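Local coordinates for cell surface protein (Faecalibacterium prausnitzii A2-165, PDB 4GT6) that is of unknown function but, as an extracellular leucine-rich repeat protein of a gut bacterium, probably binds other proteins through its BspA-type repeat region, at residues D21-I26 / P50-G55; E131-C136 / G154-C159. All coordinates share one frame; numbering follows the deposited sequence. Where two conformers were deposited one is given.

Contact 1: D21-I26 / P50-G55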
ATOM      1  N   ASP A  21      19.458  12.605  28.651  1.00 17.99           N
ATOM      2  CA  ASP A  21      18.593  13.589  29.330  1.00 16.93           C
ATOM      3  C   ASP A  21      18.070  13.046  30.676  1.00 18.75           C
ATOM      4  O   ASP A  21      17.074  13.553  31.191  1.00 16.48           O
ATOM      5  CB  ASP A  21      17.417  13.993  28.415  1.00 17.80           C
ATOM      6  CG  ASP A  21      16.424  12.880  28.140  1.00 19.95           C
ATOM      7  OD1 ASP A  21      16.739  11.709  28.451  1.00 18.68           O
ATOM      8  OD2 ASP A  21      15.331  13.178  27.594  1.00 22.32           O
ATOM      9  N   ASN A  22      18.737  12.022  31.241  1.00 14.87           N
ATOM     10  CA  ASN A  22      18.364  11.425  32.543  1.00 14.81           C
ATOM     11  C   ASN A  22      16.977  10.748  32.544  1.00 18.20           C
ATOM     12  O   ASN A  22      16.330  10.665  33.582  1.00 18.65           O
ATOM     13  CB  ASN A  22      18.465  12.453  33.683  1.00 16.28           C
ATOM     14  CG  ASN A  22      19.888  12.773  34.007  1.00 31.31           C
ATOM     15  OD1 ASN A  22      20.799  11.964  33.772  1.00 24.92           O
ATOM     16  ND2 ASN A  22      20.104  13.950  34.555  1.00 24.22           N
ATOM     17  N   THR A  23      16.587  10.190  31.402  1.00 15.30           N
ATOM     18  CA  THR A  23      15.424   9.316  31.274  1.00 15.76           C
ATOM     19  C   THR A  23      15.988   7.923  31.010  1.00 18.83           C
ATOM     20  O   THR A  23      17.205   7.782  30.819  1.00 17.91           O
ATOM     21  CB  THR A  23      14.462   9.768  30.171  1.00 19.13           C
ATOM     22  OG1 THR A  23      15.142   9.725  28.906  1.00 19.65           O
ATOM     23  CG2 THR A  23      13.826  11.141  30.450  1.00 17.87           C
ATOM     24  N   ALA A  24      15.110   6.912  30.943  1.00 15.58           N
ATOM     25  CA  ALA A  24      15.508   5.552  30.622  1.00 15.05           C
ATOM     26  C   ALA A  24      14.762   5.053  29.405  1.00 16.75           C
ATOM     27  O   ALA A  24      13.636   5.480  29.127  1.00 16.47           O
ATOM     28  CB  ALA A  24      15.224   4.626  31.801  1.00 16.03           C
ATOM     29  N   THR A  25      15.386   4.116  28.694  1.00 13.89           N
ATOM     30  CA  THR A  25      14.772   3.403  27.576  1.00 13.56           C
ATOM     31  C   THR A  25      14.659   1.957  27.973  1.00 17.60           C
ATOM     32  O   THR A  25      15.685   1.369  28.329  1.00 16.76           O
ATOM     33  CB  THR A  25      15.601   3.569  26.294  1.00 15.43           C
ATOM     34  OG1 THR A  25      15.592   4.949  25.913  1.00 16.05           O
ATOM     35  CG2 THR A  25      15.083   2.655  25.117  1.00 13.83           C
ATOM     36  N   ILE A  26      13.447   1.373  27.899  1.00 13.78           N
ATOM     37  CA  ILE A  26      13.249  -0.080  28.145  1.00 15.17           C
ATOM     38  C   ILE A  26      13.898  -0.832  26.990  1.00 17.09           C
ATOM     39  O   ILE A  26      13.584  -0.545  25.841  1.00 16.45           O
ATOM     40  CB  ILE A  26      11.740  -0.447  28.258  1.00 19.75           C
ATOM     41  CG1 ILE A  26      11.029   0.277  29.431  1.00 22.50           C
ATOM     42  CG2 ILE A  26      11.538  -1.990  28.306  1.00 21.24           C
ATOM     43  CD1 ILE A  26      11.636   0.131  30.782  1.00 24.79           C
ATOM     44  N   PRO A  50      12.546   8.504  34.737  1.00 16.97           N
ATOM     45  CA  PRO A  50      11.289   8.298  33.981  1.00 16.04           C
ATOM     46  C   PRO A  50      11.576   7.502  32.707  1.00 18.36           C
ATOM     47  O   PRO A  50      12.644   7.669  32.106  1.00 17.10           O
ATOM     48  CB  PRO A  50      10.848   9.738  33.618  1.00 18.48           C
ATOM     49  CG  PRO A  50      11.670  10.627  34.495  1.00 24.25           C
ATOM     50  CD  PRO A  50      12.974   9.913  34.679  1.00 18.78           C
ATOM     51  N   VAL A  51      10.642   6.634  32.286  1.00 15.18           N
ATOM     52  CA  VAL A  51      10.812   5.848  31.054  1.00 14.68           C
ATOM     53  C   VAL A  51      10.281   6.666  29.865  1.00 16.97           C
ATOM     54  O   VAL A  51       9.071   6.859  29.738  1.00 15.85           O
ATOM     55  CB  VAL A  51      10.120   4.472  31.197  1.00 17.64           C
ATOM     56  CG1 VAL A  51      10.098   3.712  29.870  1.00 17.57           C
ATOM     57  CG2 VAL A  51      10.804   3.642  32.291  1.00 17.59           C
ATOM     58  N   SER A  52      11.184   7.124  28.989  1.00 14.30           N
ATOM     59  CA  SER A  52      10.814   7.973  27.841  1.00 12.67           C
ATOM     60  C   SER A  52      10.671   7.182  26.547  1.00 15.75           C
ATOM     61  O   SER A  52      10.123   7.705  25.567  1.00 15.19           O
ATOM     62  CB  SER A  52      11.856   9.078  27.636  1.00 15.91           C
ATOM     63  OG  SER A  52      13.105   8.481  27.324  1.00 16.88           O
ATOM     64  N   LYS A  53      11.155   5.926  26.525  1.00 13.84           N
ATOM     65  CA  LYS A  53      11.115   5.172  25.279  1.00 12.77           C
ATOM     66  C   LYS A  53      10.978   3.684  25.489  1.00 16.19           C
ATOM     67  O   LYS A  53      11.571   3.115  26.413  1.00 15.20           O
ATOM     68  CB  LYS A  53      12.415   5.464  24.461  1.00 14.65           C
ATOM     69  CG  LYS A  53      12.554   4.641  23.165  1.00 15.18           C
ATOM     70  CD  LYS A  53      13.797   5.050  22.360  1.00 17.06           C
ATOM     71  CE  LYS A  53      13.946   4.236  21.078  1.00 22.26           C
ATOM     72  NZ  LYS A  53      15.251   4.591  20.429  1.00 23.06           N
ATOM     73  N   ILE A  54      10.181   3.055  24.611  1.00 12.85           N
ATOM     74  CA  ILE A  54      10.111   1.588  24.509  1.00 12.76           C
ATOM     75  C   ILE A  54      11.120   1.253  23.432  1.00 16.42           C
ATOM     76  O   ILE A  54      10.934   1.645  22.280  1.00 14.64           O
ATOM     77  CB  ILE A  54       8.693   1.093  24.180  1.00 15.11           C
ATOM     78  CG1 ILE A  54       7.710   1.488  25.325  1.00 15.98           C
ATOM     79  CG2 ILE A  54       8.730  -0.454  23.951  1.00 13.19           C
ATOM     80  CD1 ILE A  54       6.253   1.401  24.906  1.00 18.95           C
ATOM     81  N   GLY A  55      12.198   0.582  23.809  1.00 14.19           N
ATOM     82  CA  GLY A  55      13.279   0.302  22.873  1.00 13.47           C
ATOM     83  C   GLY A  55      12.883  -0.563  21.695  1.00 15.83           C
ATOM     84  O   GLY A  55      11.837  -1.230  21.706  1.00 15.03           O
TER
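Ala24 and Val51 face each other across two parallel strands, with Thr25 beside Lys53 and Ile26 beside Ile54 further along. Four backbone hydrogen bonds hold the pair. Ala24 N reaches Pro50 O at 2.8 Å, a carbonyl that proline can still offer although it has no N-H, and Ala24 O accepts Ser52 N at 3.0 Å. Ile26 then uses both of its backbone groups, its N bonding to Lys53 O and Ile26 O accepting Gly55 N at 2.7 Å. Between Ala24 and Thr25 the register slips by one residue, a beta bulge in which Ser52 is the extra residue, its psi of -14° far from a strand value; buried Lys53 N is left without a partner. Glycine suits position 55 because a CB would clash with Ile26 O.

Polar side chains gather where the 21-26 segment enters its strand. Thr23 OG1 sits between its own N and carbonyl carbon (chi1 62°), where it donates to Asp21 OD1 on the syn side at 2.6 Å. On its other flank Ser52 OG lies 2.9 Å from Thr23 OG1. Asn19 reaches both Thr23 OG1 and Thr25 OG1 through its ND2.

Apolar contacts divide between the two faces. Beta-branched Ile26 and Val51 cross at about a right angle, CG1 of Ile26 touching CG1 of Val51 at 3.6 Å. On the other face the extended Lys53 chain runs alongside Thr25, whose CG2 rests on Lys53 methylenes, letting the long aliphatic part pack while the amine end extends past Thr25 to a long, weak ion pair with Glu77.

Strand 24-29 is flanked by antiparallel strand 14-18, and strand 47-54 by strand 41-44 and parallel strand 77-78; Phe16 and Val42 cover the Ala24 face.

Contact 2: E131-C136 / G154-C159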
ATOM      1  N   GLU A 131       5.947   1.144   7.449  1.00 10.77           N
ATOM      2  CA  GLU A 131       5.187  -0.071   7.774  1.00  9.97           C
ATOM      3  C   GLU A 131       4.813  -0.193   9.256  1.00 13.55           C
ATOM      4  O   GLU A 131       4.644  -1.320   9.736  1.00 13.64           O
ATOM      5  CB  GLU A 131       6.073  -1.276   7.412  1.00 12.23           C
ATOM      6  CG  GLU A 131       6.436  -1.363   5.935  1.00 16.62           C
ATOM      7  CD  GLU A 131       7.387  -2.513   5.672  1.00 27.45           C
ATOM      8  OE1 GLU A 131       8.556  -2.451   6.119  1.00 24.72           O
ATOM      9  OE2 GLU A 131       6.921  -3.524   5.105  1.00 31.43           O
ATOM     10  N   ALA A 132       4.634   0.929   9.963  1.00 11.97           N
ATOM     11  CA  ALA A 132       4.331   0.885  11.393  1.00 12.44           C
ATOM     12  C   ALA A 132       3.017   0.165  11.674  1.00 15.49           C
ATOM     13  O   ALA A 132       2.904  -0.443  12.733  1.00 14.80           O
ATOM     14  CB  ALA A 132       4.275   2.295  11.963  1.00 13.36           C
ATOM     15  N   PHE A 133       2.042   0.174  10.723  1.00 11.58           N
ATOM     16  CA  PHE A 133       0.768  -0.503  10.976  1.00 11.94           C
ATOM     17  C   PHE A 133       0.455  -1.500   9.872  1.00 15.82           C
ATOM     18  O   PHE A 133      -0.713  -1.780   9.607  1.00 14.64           O
ATOM     19  CB  PHE A 133      -0.370   0.536  11.149  1.00 14.05           C
ATOM     20  CG  PHE A 133      -0.142   1.380  12.388  1.00 14.80           C
ATOM     21  CD1 PHE A 133      -0.437   0.879  13.657  1.00 16.52           C
ATOM     22  CD2 PHE A 133       0.416   2.654  12.289  1.00 17.62           C
ATOM     23  CE1 PHE A 133      -0.206   1.647  14.803  1.00 17.90           C
ATOM     24  CE2 PHE A 133       0.669   3.419  13.440  1.00 19.51           C
ATOM     25  CZ  PHE A 133       0.396   2.886  14.692  1.00 17.76           C
ATOM     26  N   HIS A 134       1.496  -1.997   9.202  1.00 13.53           N
ATOM     27  CA  HIS A 134       1.365  -2.961   8.107  0.50 13.15           C
ATOM     28  C   HIS A 134       0.652  -4.230   8.638  1.00 16.31           C
ATOM     29  O   HIS A 134       1.060  -4.778   9.659  1.00 13.93           O
ATOM     30  CB  HIS A 134       2.769  -3.267   7.545  0.50 13.98           C
ATOM     31  CG  HIS A 134       2.840  -4.133   6.317  0.50 17.11           C
ATOM     32  ND1 HIS A 134       4.037  -4.299   5.636  0.50 18.98           N
ATOM     33  CD2 HIS A 134       1.891  -4.882   5.707  0.50 17.96           C
ATOM     34  CE1 HIS A 134       3.776  -5.126   4.637  0.50 18.17           C
ATOM     35  NE2 HIS A 134       2.499  -5.508   4.641  0.50 17.90           N
ATOM     36  N   HIS A 135      -0.430  -4.678   7.956  1.00 13.21           N
ATOM     37  CA  HIS A 135      -1.223  -5.866   8.336  1.00 13.56           C
ATOM     38  C   HIS A 135      -1.933  -5.718   9.710  1.00 17.03           C
ATOM     39  O   HIS A 135      -2.200  -6.728  10.380  1.00 17.15           O
ATOM     40  CB  HIS A 135      -0.390  -7.165   8.292  1.00 14.26           C
ATOM     41  CG  HIS A 135      -0.495  -7.885   6.978  1.00 17.77           C
ATOM     42  ND1 HIS A 135      -1.657  -8.558   6.618  1.00 20.19           N
ATOM     43  CD2 HIS A 135       0.403  -7.989   5.969  1.00 18.62           C
ATOM     44  CE1 HIS A 135      -1.420  -9.062   5.411  1.00 19.61           C
ATOM     45  NE2 HIS A 135      -0.193  -8.748   4.981  1.00 19.12           N
ATOM     46  N   CYS A 136      -2.289  -4.474  10.100  1.00 13.20           N
ATOM     47  CA  CYS A 136      -3.142  -4.243  11.252  1.00 12.56           C
ATOM     48  C   CYS A 136      -4.562  -4.328  10.711  1.00 15.76           C
ATOM     49  O   CYS A 136      -5.244  -3.326  10.493  1.00 14.53           O
ATOM     50  CB  CYS A 136      -2.824  -2.921  11.934  1.00 12.05           C
ATOM     51  SG  CYS A 136      -1.259  -2.969  12.855  1.00 14.79           S
ATOM     52  N   GLY A 154       4.346   1.807   3.029  1.00 13.32           N
ATOM     53  CA  GLY A 154       3.638   0.634   3.533  1.00 13.11           C
ATOM     54  C   GLY A 154       3.008   0.796   4.897  1.00 15.27           C
ATOM     55  O   GLY A 154       2.712  -0.202   5.549  1.00 14.80           O
HETATM   56  N   MSE A 155       2.792   2.048   5.334  1.00 12.61           N
HETATM   57  CA  MSE A 155       2.288   2.306   6.689  0.50 12.24           C
HETATM   58  C   MSE A 155       1.013   1.535   7.008  1.00 15.68           C
HETATM   59  O   MSE A 155       0.948   0.961   8.103  1.00 14.92           O
HETATM   60  CB  MSE A 155       2.071   3.795   6.972  0.50 13.74           C
HETATM   61  CG  MSE A 155       1.478   4.060   8.388  0.50 19.89           C
HETATM   62 SE   MSE A 155       1.511   5.923   8.834  0.38 27.14          SE
HETATM   63  CE  MSE A 155       3.350   6.097   8.520  0.50 23.89           C
ATOM     64  N   PHE A 156       0.027   1.495   6.106  1.00 12.74           N
ATOM     65  CA  PHE A 156      -1.201   0.763   6.370  1.00 12.34           C
ATOM     66  C   PHE A 156      -1.441  -0.309   5.344  1.00 15.75           C
ATOM     67  O   PHE A 156      -2.596  -0.694   5.153  1.00 15.01           O
ATOM     68  CB  PHE A 156      -2.418   1.712   6.409  1.00 14.46           C
ATOM     69  CG  PHE A 156      -2.320   2.784   7.470  1.00 15.45           C
ATOM     70  CD1 PHE A 156      -2.505   2.474   8.816  1.00 17.07           C
ATOM     71  CD2 PHE A 156      -2.049   4.101   7.125  1.00 19.70           C
ATOM     72  CE1 PHE A 156      -2.395   3.469   9.804  1.00 18.26           C
ATOM     73  CE2 PHE A 156      -1.974   5.103   8.111  1.00 21.65           C
ATOM     74  CZ  PHE A 156      -2.125   4.772   9.438  1.00 19.04           C
ATOM     75  N   SER A 157      -0.381  -0.856   4.735  1.00 13.42           N
ATOM     76  CA  SER A 157      -0.604  -1.932   3.767  1.00 14.48           C
ATOM     77  C   SER A 157      -1.386  -3.090   4.407  1.00 17.94           C
ATOM     78  O   SER A 157      -1.049  -3.513   5.520  1.00 16.04           O
ATOM     79  CB  SER A 157       0.714  -2.464   3.214  1.00 16.94           C
ATOM     80  OG  SER A 157       1.462  -1.436   2.598  1.00 22.69           O
ATOM     81  N   TYR A 158      -2.442  -3.577   3.706  1.00 13.83           N
ATOM     82  CA  TYR A 158      -3.260  -4.735   4.116  1.00 13.76           C
ATOM     83  C   TYR A 158      -3.964  -4.531   5.464  1.00 17.17           C
ATOM     84  O   TYR A 158      -4.305  -5.497   6.165  1.00 17.21           O
ATOM     85  CB  TYR A 158      -2.434  -6.049   4.090  1.00 15.59           C
ATOM     86  CG  TYR A 158      -1.762  -6.206   2.746  1.00 18.36           C
ATOM     87  CD1 TYR A 158      -2.516  -6.384   1.586  1.00 20.27           C
ATOM     88  CD2 TYR A 158      -0.386  -6.051   2.611  1.00 19.95           C
ATOM     89  CE1 TYR A 158      -1.912  -6.439   0.331  1.00 22.29           C
ATOM     90  CE2 TYR A 158       0.231  -6.124   1.359  1.00 21.65           C
ATOM     91  CZ  TYR A 158      -0.537  -6.339   0.228  1.00 27.83           C
ATOM     92  OH  TYR A 158       0.046  -6.406  -1.016  1.00 32.57           O
ATOM     93  N   CYS A 159      -4.323  -3.280   5.752  1.00 13.59           N
ATOM     94  CA  CYS A 159      -5.210  -2.998   6.882  1.00 12.74           C
ATOM     95  C   CYS A 159      -6.605  -3.186   6.317  1.00 16.44           C
ATOM     96  O   CYS A 159      -7.250  -2.230   5.875  1.00 15.24           O
ATOM     97  CB  CYS A 159      -4.966  -1.602   7.446  1.00 12.63           C
ATOM     98  SG  CYS A 159      -3.420  -1.481   8.378  1.00 15.52           S
TER
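Successive BspA-type leucine-rich repeats stack here through equivalent loops, each a type I turn running into a type II turn: Glu131-Cys136 lies on Gly154-Cys159. Phe133 N donates to Met155 O at 2.9 Å, a bent bond, whereas His135 N meets Ser157 O almost straight, at 169°. A CB on Gly154 would press on Glu131 CG, and its positive phi favours glycine; Gly154 O takes a CA-H...O contact from Glu131 CA at 3.3 Å.

Inside, Phe133 and Phe156 point the same way with near-parallel planes slid apart; CB of Phe133 touches Phe156 CD1 at 3.7 Å. The ring edge of Phe133 is met by the CG methylene of selenomethionine Met155.

Outside, Tyr158 CB sits over the centre of the His135 ring in a CH-pi contact, 3.5 Å from its centroid. His135 ND1 is held by Glu137, which fixes the ring's turn. With an alanine here, Tyr158 CB would probably lose its covering ring and the Glu137 carboxylate its imidazole partner. His134 CG lies anti to the backbone N (chi1 -174°), carrying its ring over Ser157 CB and NE2 to the Tyr158 ring edge; ND1 donates to Glu131 OE2.

The loops lie between strands 127-128 and 141-143 and between 150-151 and 164-166. The rings of Phe110 and Phe112 meet those of Phe133 and His135 from the preceding side, while Ser157 OG reaches Arg177 O on the following one.

Contact 1 comes first along the chain and closes before contact 2 opens, so the two are in series, with centres about 26 Å apart and nearest atoms about 12 Å apart. The same sheet leads from one toward the other: strand 47-54 of contact 1 pairs with 77-78, then 104-105 and 127-128, and the loop after this last strand supplies the 131-136 segment. Contact 1 thus belongs to the N-terminal part of the curved solenoid, its centre about 32 Å from the centre of the chain, and contact 2 to the middle, its centre about 8 Å from that point. Strand pairing and loop stacking are two ways in which neighbouring turns are joined.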